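Local coordinates for mandelate racemase/muconate lactonizing enzyme family protein (Azoarcus sp., PDB 2QDE), which belongs to the mandelate racemase/muconate lactonizing enzyme family of the enolase superfamily, pairing an enolase-type N-terminal domain with a TIM-barrel domain, and holds a barium ion, at residues Ile132-Leu137 against Gly354-Pro359; Ser302-Ser307 against Pro363-Glu368; Ala327-Ile332 against Leu347-Phe352. All blocks are in the same frame, centred on the assembly; numbering follows the deposited sequence.

Contact 1. Residues Ile132-Leu137 against Gly354-Pro359; sequences IERIPL and GGYLYP
The guanidinium of R134 is stacked face to face with the ring of Y356, centres 3.8 Å apart and planes only 9° from parallel, a cation-pi stack. At the guanidinium edge, in its plane, sit the hydroxyl of Y358 and a water. A second aromatic face is used nearer the backbone of the same side chain, where R134 CB rests on the Y358 ring in a CH-pi contact. Beneath lies an antiparallel beta ladder: the first strand of the barrel domain, 135-140, pairs with 356-358, the nearer strand of the hairpin 351-358. I135 and L357 form the hydrogen-bonded pair, with I135 N to L357 O at 2.7 Å; L137 N to G355 O, 3.0 Å, carries the ladder on. P136 and Y356 share the aromatic side, where P136 CB meets Y356 CE1 at 3.6 Å. On the buried side L137 CD1 packs against L357 CB, and I135 lies alongside L357; A310 and L313 of helix 303-315 cover that side. R134 CG is tucked over the backbone (chi1 63°), and the chain then runs extended across the Y356 face. R134 NH1 donates to Y358 OH at 3.1 Å, nearly straight (N-H...O 164°), while NH2 donates to a water also hydrogen-bonded to Y356 OH.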
loop_
_atom_site.group_PDB
_atom_site.type_symbol
_atom_site.label_atom_id
_atom_site.label_comp_id
_atom_site.label_asym_id
_atom_site.label_seq_id
_atom_site.Cartn_x
_atom_site.Cartn_y
_atom_site.Cartn_z
ATOM N N ILE A 132 -19.618 22.111 -28.541
ATOM C CA ILE A 132 -19.224 21.792 -29.908
ATOM C C ILE A 132 -20.523 21.720 -30.714
ATOM O O ILE A 132 -21.565 21.351 -30.181
ATOM C CB ILE A 132 -18.444 20.457 -30.009
ATOM C CG1 ILE A 132 -19.258 19.307 -29.413
ATOM C CG2 ILE A 132 -17.100 20.598 -29.314
ATOM C CD1 ILE A 132 -18.610 17.957 -29.601
ATOM N N GLU A 133 -20.469 22.083 -31.991
ATOM C CA GLU A 133 -21.676 22.092 -32.814
ATOM C C GLU A 133 -22.096 20.734 -33.353
ATOM O O GLU A 133 -23.282 20.494 -33.590
ATOM C CB GLU A 133 -21.502 23.093 -33.954
ATOM C CG GLU A 133 -21.250 24.500 -33.435
ATOM C CD GLU A 133 -20.826 25.464 -34.517
ATOM O OE1 GLU A 133 -20.024 25.063 -35.400
ATOM O OE2 GLU A 133 -21.281 26.629 -34.472
ATOM N N ARG A 134 -21.134 19.844 -33.548
ATOM C CA ARG A 134 -21.435 18.511 -34.040
ATOM C C ARG A 134 -20.528 17.510 -33.346
ATOM O O ARG A 134 -19.433 17.849 -32.896
ATOM C CB ARG A 134 -21.271 18.443 -35.558
ATOM C CG ARG A 134 -19.877 18.701 -36.061
ATOM C CD ARG A 134 -19.878 18.648 -37.573
ATOM N NE ARG A 134 -18.535 18.752 -38.131
ATOM C CZ ARG A 134 -18.261 18.669 -39.429
ATOM N NH1 ARG A 134 -19.244 18.482 -40.308
ATOM N NH2 ARG A 134 -17.009 18.761 -39.847
ATOM N N ILE A 135 -21.001 16.273 -33.270
ATOM C CA ILE A 135 -20.295 15.208 -32.578
ATOM C C ILE A 135 -19.778 14.125 -33.507
ATOM O O ILE A 135 -20.564 13.433 -34.160
ATOM C CB ILE A 135 -21.249 14.549 -31.553
ATOM C CG1 ILE A 135 -21.919 15.635 -30.710
ATOM C CG2 ILE A 135 -20.498 13.539 -30.695
ATOM C CD1 ILE A 135 -23.167 15.162 -29.991
ATOM N N PRO A 136 -18.449 13.955 -33.577
ATOM C CA PRO A 136 -17.885 12.919 -34.446
ATOM C C PRO A 136 -18.240 11.537 -33.886
ATOM O O PRO A 136 -18.116 11.291 -32.679
ATOM C CB PRO A 136 -16.385 13.215 -34.406
ATOM C CG PRO A 136 -16.194 13.816 -33.038
ATOM C CD PRO A 136 -17.385 14.735 -32.920
ATOM N N LEU A 137 -18.674 10.638 -34.766
ATOM C CA LEU A 137 -19.084 9.305 -34.357
ATOM C C LEU A 137 -18.271 8.148 -34.920
ATOM O O LEU A 137 -17.603 8.262 -35.947
ATOM C CB LEU A 137 -20.547 9.073 -34.745
ATOM C CG LEU A 137 -21.621 10.005 -34.187
ATOM C CD1 LEU A 137 -22.937 9.763 -34.938
ATOM C CD2 LEU A 137 -21.792 9.763 -32.690
ATOM N N GLY A 354 -22.576 12.320 -42.621
ATOM C CA GLY A 354 -21.136 12.311 -42.805
ATOM C C GLY A 354 -20.353 11.789 -41.613
ATOM O O GLY A 354 -19.202 12.177 -41.411
ATOM N N GLY A 355 -20.965 10.903 -40.829
ATOM C CA GLY A 355 -20.285 10.355 -39.667
ATOM C C GLY A 355 -20.302 11.294 -38.472
ATOM O O GLY A 355 -19.476 11.169 -37.566
ATOM N N TYR A 356 -21.247 12.230 -38.470
ATOM C CA TYR A 356 -21.388 13.193 -37.379
ATOM C C TYR A 356 -22.824 13.245 -36.865
ATOM O O TYR A 356 -23.766 12.988 -37.610
ATOM C CB TYR A 356 -21.005 14.597 -37.850
ATOM C CG TYR A 356 -19.523 14.873 -37.942
ATOM C CD1 TYR A 356 -18.794 15.264 -36.819
ATOM C CD2 TYR A 356 -18.857 14.791 -39.165
ATOM C CE1 TYR A 356 -17.423 15.579 -36.912
ATOM C CE2 TYR A 356 -17.495 15.101 -39.273
ATOM C CZ TYR A 356 -16.786 15.494 -38.142
ATOM O OH TYR A 356 -15.441 15.800 -38.248
ATOM N N LEU A 357 -22.978 13.587 -35.589
ATOM C CA LEU A 357 -24.290 13.730 -34.965
ATOM C C LEU A 357 -24.474 15.191 -34.565
ATOM O O LEU A 357 -23.602 15.783 -33.931
ATOM C CB LEU A 357 -24.409 12.840 -33.720
ATOM C CG LEU A 357 -25.491 13.188 -32.681
ATOM C CD1 LEU A 357 -26.876 13.202 -33.324
ATOM C CD2 LEU A 357 -25.451 12.175 -31.536
ATOM N N TYR A 358 -25.605 15.771 -34.951
ATOM C CA TYR A 358 -25.915 17.159 -34.627
ATOM C C TYR A 358 -27.109 17.177 -33.691
ATOM O O TYR A 358 -28.132 16.560 -33.980
ATOM C CB TYR A 358 -26.297 17.948 -35.880
ATOM C CG TYR A 358 -25.222 18.056 -36.926
ATOM C CD1 TYR A 358 -24.469 19.223 -37.063
ATOM C CD2 TYR A 358 -24.968 16.996 -37.800
ATOM C CE1 TYR A 358 -23.485 19.331 -38.056
ATOM C CE2 TYR A 358 -23.995 17.092 -38.784
ATOM C CZ TYR A 358 -23.256 18.256 -38.909
ATOM O OH TYR A 358 -22.285 18.322 -39.881
ATOM N N PRO A 359 -27.006 17.896 -32.566
ATOM C CA PRO A 359 -28.136 17.943 -31.636
ATOM C C PRO A 359 -29.253 18.839 -32.183
ATOM O O PRO A 359 -28.977 19.873 -32.792
ATOM C CB PRO A 359 -27.511 18.527 -30.377
ATOM C CG PRO A 359 -26.519 19.497 -30.942
ATOM C CD PRO A 359 -25.873 18.692 -32.059
HETATM O O HOH W 1 -14.767 18.977 -38.210
#

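Contact 2. Residues Ser302-Ser307 against Pro363-Glu368; sequences SGLEAS and PGLGIE
I367 lays its CG1 and CD1 over the hydroxyl of S307, with CG1 3.2 Å from S307 OG. The other side of the contact is the first turn of helix 303-315, capped at its N terminus by S302, whose OG accepts from L304 N (3.1 Å). L304 sends CG anti to its backbone N (chi1 179°), which carries CD1 out to I367 CG1 at 3.8 Å and to L365 CD1 at 4.1 Å. L365 sits in the type II' turn P363-G366, closed by G366 N to P363 O, and its CB and CD2 pack against S307 CB. The pieces joined are thus a barrel helix and the loop that follows strand 356-358; I47 and D49 of the N-terminal domain's strand 45-49 also touch L304. S307 OG donates to G303 O at 2.9 Å, one turn back in its own helix. A water donates both to S307 OG and to L365 O (2.6 Å), and H311 also bonds that carbonyl. No direct hydrogen bond joins the two segments: the apolar branches pack, and the polar link is made through water, with the serine O-H already used within the helix.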
loop_
_atom_site.group_PDB
_atom_site.type_symbol
_atom_site.label_atom_id
_atom_site.label_comp_id
_atom_site.label_asym_id
_atom_site.label_seq_id
_atom_site.Cartn_x
_atom_site.Cartn_y
_atom_site.Cartn_z
ATOM N N SER A 302 -34.889 4.910 -30.408
ATOM C CA SER A 302 -35.368 5.882 -31.378
ATOM C C SER A 302 -34.558 7.166 -31.339
ATOM O O SER A 302 -33.584 7.270 -30.600
ATOM C CB SER A 302 -36.819 6.228 -31.067
ATOM O OG SER A 302 -36.891 6.922 -29.826
ATOM N N GLY A 303 -34.980 8.142 -32.140
ATOM C CA GLY A 303 -34.307 9.428 -32.158
ATOM C C GLY A 303 -34.490 10.089 -30.804
ATOM O O GLY A 303 -33.713 10.972 -30.416
ATOM N N LEU A 304 -35.523 9.664 -30.076
ATOM C CA LEU A 304 -35.775 10.218 -28.755
ATOM C C LEU A 304 -34.765 9.638 -27.772
ATOM O O LEU A 304 -34.251 10.349 -26.916
ATOM C CB LEU A 304 -37.199 9.909 -28.277
ATOM C CG LEU A 304 -37.525 10.453 -26.876
ATOM C CD1 LEU A 304 -37.272 11.952 -26.840
ATOM C CD2 LEU A 304 -38.975 10.163 -26.519
ATOM N N GLU A 305 -34.485 8.345 -27.896
ATOM C CA GLU A 305 -33.515 7.695 -27.020
ATOM C C GLU A 305 -32.141 8.342 -27.215
ATOM O O GLU A 305 -31.386 8.533 -26.258
ATOM C CB GLU A 305 -33.433 6.196 -27.346
ATOM C CG GLU A 305 -32.497 5.372 -26.461
ATOM C CD GLU A 305 -31.024 5.486 -26.846
ATOM O OE1 GLU A 305 -30.722 5.665 -28.049
ATOM O OE2 GLU A 305 -30.160 5.376 -25.943
ATOM N N ALA A 306 -31.821 8.692 -28.457
ATOM C CA ALA A 306 -30.520 9.294 -28.745
ATOM C C ALA A 306 -30.363 10.743 -28.283
ATOM O O ALA A 306 -29.242 11.209 -28.066
ATOM C CB ALA A 306 -30.234 9.200 -30.237
ATOM N N SER A 307 -31.477 11.449 -28.112
ATOM C CA SER A 307 -31.434 12.863 -27.726
ATOM C C SER A 307 -30.735 13.289 -26.434
ATOM O O SER A 307 -29.903 14.193 -26.459
ATOM C CB SER A 307 -32.842 13.450 -27.744
ATOM O OG SER A 307 -33.282 13.563 -29.078
ATOM N N PRO A 363 -36.751 23.360 -28.208
ATOM C CA PRO A 363 -36.824 23.409 -26.743
ATOM C C PRO A 363 -36.807 22.008 -26.136
ATOM O O PRO A 363 -37.338 21.065 -26.728
ATOM C CB PRO A 363 -38.151 24.122 -26.485
ATOM C CG PRO A 363 -38.389 24.914 -27.763
ATOM C CD PRO A 363 -37.968 23.933 -28.811
ATOM N N GLY A 364 -36.218 21.880 -24.946
ATOM C CA GLY A 364 -36.143 20.580 -24.293
ATOM C C GLY A 364 -35.255 19.634 -25.085
ATOM O O GLY A 364 -34.209 20.042 -25.593
ATOM N N LEU A 365 -35.655 18.371 -25.203
ATOM C CA LEU A 365 -34.856 17.410 -25.963
ATOM C C LEU A 365 -35.006 17.656 -27.463
ATOM O O LEU A 365 -34.318 17.034 -28.275
ATOM C CB LEU A 365 -35.269 15.973 -25.622
ATOM C CG LEU A 365 -34.904 15.502 -24.211
ATOM C CD1 LEU A 365 -35.608 14.193 -23.902
ATOM C CD2 LEU A 365 -33.384 15.340 -24.102
ATOM N N GLY A 366 -35.917 18.561 -27.820
ATOM C CA GLY A 366 -36.143 18.899 -29.215
ATOM C C GLY A 366 -36.732 17.803 -30.086
ATOM O O GLY A 366 -36.424 17.729 -31.276
ATOM N N ILE A 367 -37.582 16.961 -29.501
ATOM C CA ILE A 367 -38.207 15.861 -30.227
ATOM C C ILE A 367 -39.736 15.959 -30.264
ATOM O O ILE A 367 -40.376 16.307 -29.267
ATOM C CB ILE A 367 -37.829 14.494 -29.595
ATOM C CG1 ILE A 367 -36.309 14.289 -29.655
ATOM C CG2 ILE A 367 -38.563 13.360 -30.310
ATOM C CD1 ILE A 367 -35.753 14.173 -31.057
ATOM N N GLU A 368 -40.302 15.630 -31.422
ATOM C CA GLU A 368 -41.752 15.630 -31.644
ATOM C C GLU A 368 -42.148 14.182 -31.909
ATOM O O GLU A 368 -41.708 13.586 -32.894
ATOM C CB GLU A 368 -42.106 16.463 -32.875
ATOM C CG GLU A 368 -41.537 17.859 -32.875
ATOM C CD GLU A 368 -42.435 18.844 -32.178
ATOM O OE1 GLU A 368 -42.970 18.502 -31.097
ATOM O OE2 GLU A 368 -42.604 19.965 -32.708
HETATM O O HOH W 2 -32.811 16.169 -30.223
#

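Contact 3. Residues Ala327-Ile332 against Leu347-Phe352; sequences AGPLHI and LNVPRF
The short helix 328-332, with A327 at its N-cap position, packs on 347-352, the chain that leads into strand 351-353, in the part of the TIM-barrel domain that follows helix 303-315. F352 carries most of the contact. Its first torsion (chi1 -74°) swings the ring into the helix start, where it meets three residues. L330 comes over one face, CG offset toward the rim, and its CD2 lies 4.0 Å from F352 CB. On one flank F352 CE1 meets A327 CA at 3.9 Å, and on the other F352 CE2 meets P329 CG at 4.0 Å; the pyrrolidine side chain crosses the phenyl side chain at about a right angle. P329 also turns its CB to V349 CG1, 4.0 Å away, which extends the apolar patch down the incoming chain. L137 of strand 135-140 and L357 of strand 356-358 pack on F352 as well, while A306 of helix 303-315 touches P329. The F352 backbone N bonds S338 OG. No hydrogen bond crosses between the two segments: carbon against carbon is what joins them, and shape and burial rather than polar pairing fix the phenyl ring against the helix.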
loop_
_atom_site.group_PDB
_atom_site.type_symbol
_atom_site.label_atom_id
_atom_site.label_comp_id
_atom_site.label_asym_id
_atom_site.label_seq_id
_atom_site.Cartn_x
_atom_site.Cartn_y
_atom_site.Cartn_z
ATOM N N ALA A 327 -25.576 6.122 -31.579
ATOM C CA ALA A 327 -26.249 6.021 -32.879
ATOM C C ALA A 327 -27.386 4.999 -32.952
ATOM O O ALA A 327 -27.536 4.296 -33.957
ATOM C CB ALA A 327 -25.211 5.716 -33.963
ATOM N N GLY A 328 -28.190 4.927 -31.895
ATOM C CA GLY A 328 -29.297 3.986 -31.860
ATOM C C GLY A 328 -30.165 3.977 -33.108
ATOM O O GLY A 328 -30.451 2.903 -33.643
ATOM N N PRO A 329 -30.605 5.150 -33.598
ATOM C CA PRO A 329 -31.449 5.243 -34.795
ATOM C C PRO A 329 -30.866 4.579 -36.045
ATOM O O PRO A 329 -31.606 4.008 -36.847
ATOM C CB PRO A 329 -31.630 6.750 -34.972
ATOM C CG PRO A 329 -31.605 7.258 -33.555
ATOM C CD PRO A 329 -30.422 6.481 -32.992
ATOM N N LEU A 330 -29.548 4.655 -36.218
ATOM C CA LEU A 330 -28.915 4.052 -37.389
ATOM C C LEU A 330 -28.970 2.526 -37.335
ATOM O O LEU A 330 -29.032 1.867 -38.370
ATOM C CB LEU A 330 -27.458 4.518 -37.525
ATOM C CG LEU A 330 -27.214 6.029 -37.614
ATOM C CD1 LEU A 330 -25.728 6.295 -37.845
ATOM C CD2 LEU A 330 -28.030 6.621 -38.748
ATOM N N HIS A 331 -28.942 1.962 -36.130
ATOM C CA HIS A 331 -29.002 0.512 -35.986
ATOM C C HIS A 331 -30.444 0.040 -36.185
ATOM O O HIS A 331 -30.698 -0.961 -36.861
ATOM C CB HIS A 331 -28.486 0.086 -34.605
ATOM C CG HIS A 331 -27.051 0.447 -34.362
ATOM N ND1 HIS A 331 -26.637 1.141 -33.245
ATOM C CD2 HIS A 331 -25.935 0.214 -35.094
ATOM C CE1 HIS A 331 -25.328 1.319 -33.299
ATOM N NE2 HIS A 331 -24.876 0.767 -34.411
ATOM N N ILE A 332 -31.394 0.767 -35.607
ATOM C CA ILE A 332 -32.798 0.394 -35.743
ATOM C C ILE A 332 -33.269 0.459 -37.199
ATOM O O ILE A 332 -33.985 -0.430 -37.675
ATOM C CB ILE A 332 -33.713 1.313 -34.883
ATOM C CG1 ILE A 332 -33.522 0.995 -33.398
ATOM C CG2 ILE A 332 -35.179 1.129 -35.277
ATOM C CD1 ILE A 332 -34.346 1.879 -32.478
ATOM N N LEU A 347 -40.534 12.253 -34.987
ATOM C CA LEU A 347 -40.863 12.802 -36.294
ATOM C C LEU A 347 -39.655 13.530 -36.849
ATOM O O LEU A 347 -39.483 13.629 -38.062
ATOM C CB LEU A 347 -42.038 13.777 -36.197
ATOM C CG LEU A 347 -43.414 13.190 -35.879
ATOM C CD1 LEU A 347 -44.370 14.318 -35.563
ATOM C CD2 LEU A 347 -43.914 12.371 -37.061
ATOM N N ASN A 348 -38.810 14.028 -35.949
ATOM C CA ASN A 348 -37.615 14.767 -36.340
ATOM C C ASN A 348 -36.344 14.196 -35.699
ATOM O O ASN A 348 -35.773 14.784 -34.782
ATOM C CB ASN A 348 -37.793 16.240 -35.970
ATOM C CG ASN A 348 -38.018 16.449 -34.477
ATOM O OD1 ASN A 348 -38.613 15.609 -33.792
ATOM N ND2 ASN A 348 -37.553 17.580 -33.972
ATOM N N VAL A 349 -35.914 13.045 -36.202
ATOM C CA VAL A 349 -34.725 12.364 -35.707
ATOM C C VAL A 349 -33.496 13.274 -35.780
ATOM O O VAL A 349 -33.302 13.983 -36.767
ATOM C CB VAL A 349 -34.437 11.098 -36.545
ATOM C CG1 VAL A 349 -33.295 10.307 -35.930
ATOM C CG2 VAL A 349 -35.689 10.232 -36.632
ATOM N N PRO A 350 -32.661 13.283 -34.724
ATOM C CA PRO A 350 -31.467 14.136 -34.763
ATOM C C PRO A 350 -30.655 13.823 -36.019
ATOM O O PRO A 350 -30.595 12.670 -36.462
ATOM C CB PRO A 350 -30.737 13.756 -33.481
ATOM C CG PRO A 350 -31.871 13.484 -32.540
ATOM C CD PRO A 350 -32.828 12.673 -33.392
ATOM N N ARG A 351 -30.025 14.847 -36.584
ATOM C CA ARG A 351 -29.251 14.685 -37.806
ATOM C C ARG A 351 -27.945 13.893 -37.697
ATOM O O ARG A 351 -27.022 14.269 -36.975
ATOM C CB ARG A 351 -28.966 16.061 -38.417
ATOM C CG ARG A 351 -28.171 16.016 -39.710
ATOM C CD ARG A 351 -28.510 17.203 -40.598
ATOM N NE ARG A 351 -27.857 18.450 -40.198
ATOM C CZ ARG A 351 -26.659 18.840 -40.637
ATOM N NH1 ARG A 351 -25.980 18.077 -41.486
ATOM N NH2 ARG A 351 -26.149 20.002 -40.248
ATOM N N PHE A 352 -27.891 12.788 -38.434
ATOM C CA PHE A 352 -26.715 11.929 -38.504
ATOM C C PHE A 352 -26.279 12.076 -39.955
ATOM O O PHE A 352 -26.970 11.601 -40.862
ATOM C CB PHE A 352 -27.087 10.472 -38.244
ATOM C CG PHE A 352 -27.384 10.160 -36.807
ATOM C CD1 PHE A 352 -26.356 9.825 -35.928
ATOM C CD2 PHE A 352 -28.695 10.171 -36.339
ATOM C CE1 PHE A 352 -26.630 9.505 -34.598
ATOM C CE2 PHE A 352 -28.985 9.855 -35.014
ATOM C CZ PHE A 352 -27.950 9.517 -34.141
#

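How the contacts relate
Contact 3 lies on the same side of the chain's centre as each of the others: contacts 1 and 3 have centres about 12 Å apart, contacts 2 and 3 about 10 Å, and contacts 1 and 2 about 15 Å. In sequence, 132-137 comes first, then 302-307, 327-332, 347-352, 354-359 and 363-368, so contacts 1 and 2 alternate along the chain while contact 3 falls within both spans. Contacts 1 and 3 share a sheet through neighbouring strands 351-353 and 356-358, with Y358 N probably hydrogen-bonded to R351 O. Contacts 2 and 3 meet where L347 N is probably hydrogen-bonded to E368 O. The C-terminal loops and hairpin are thereby tied back to the barrel's first strand and to helix 303-315.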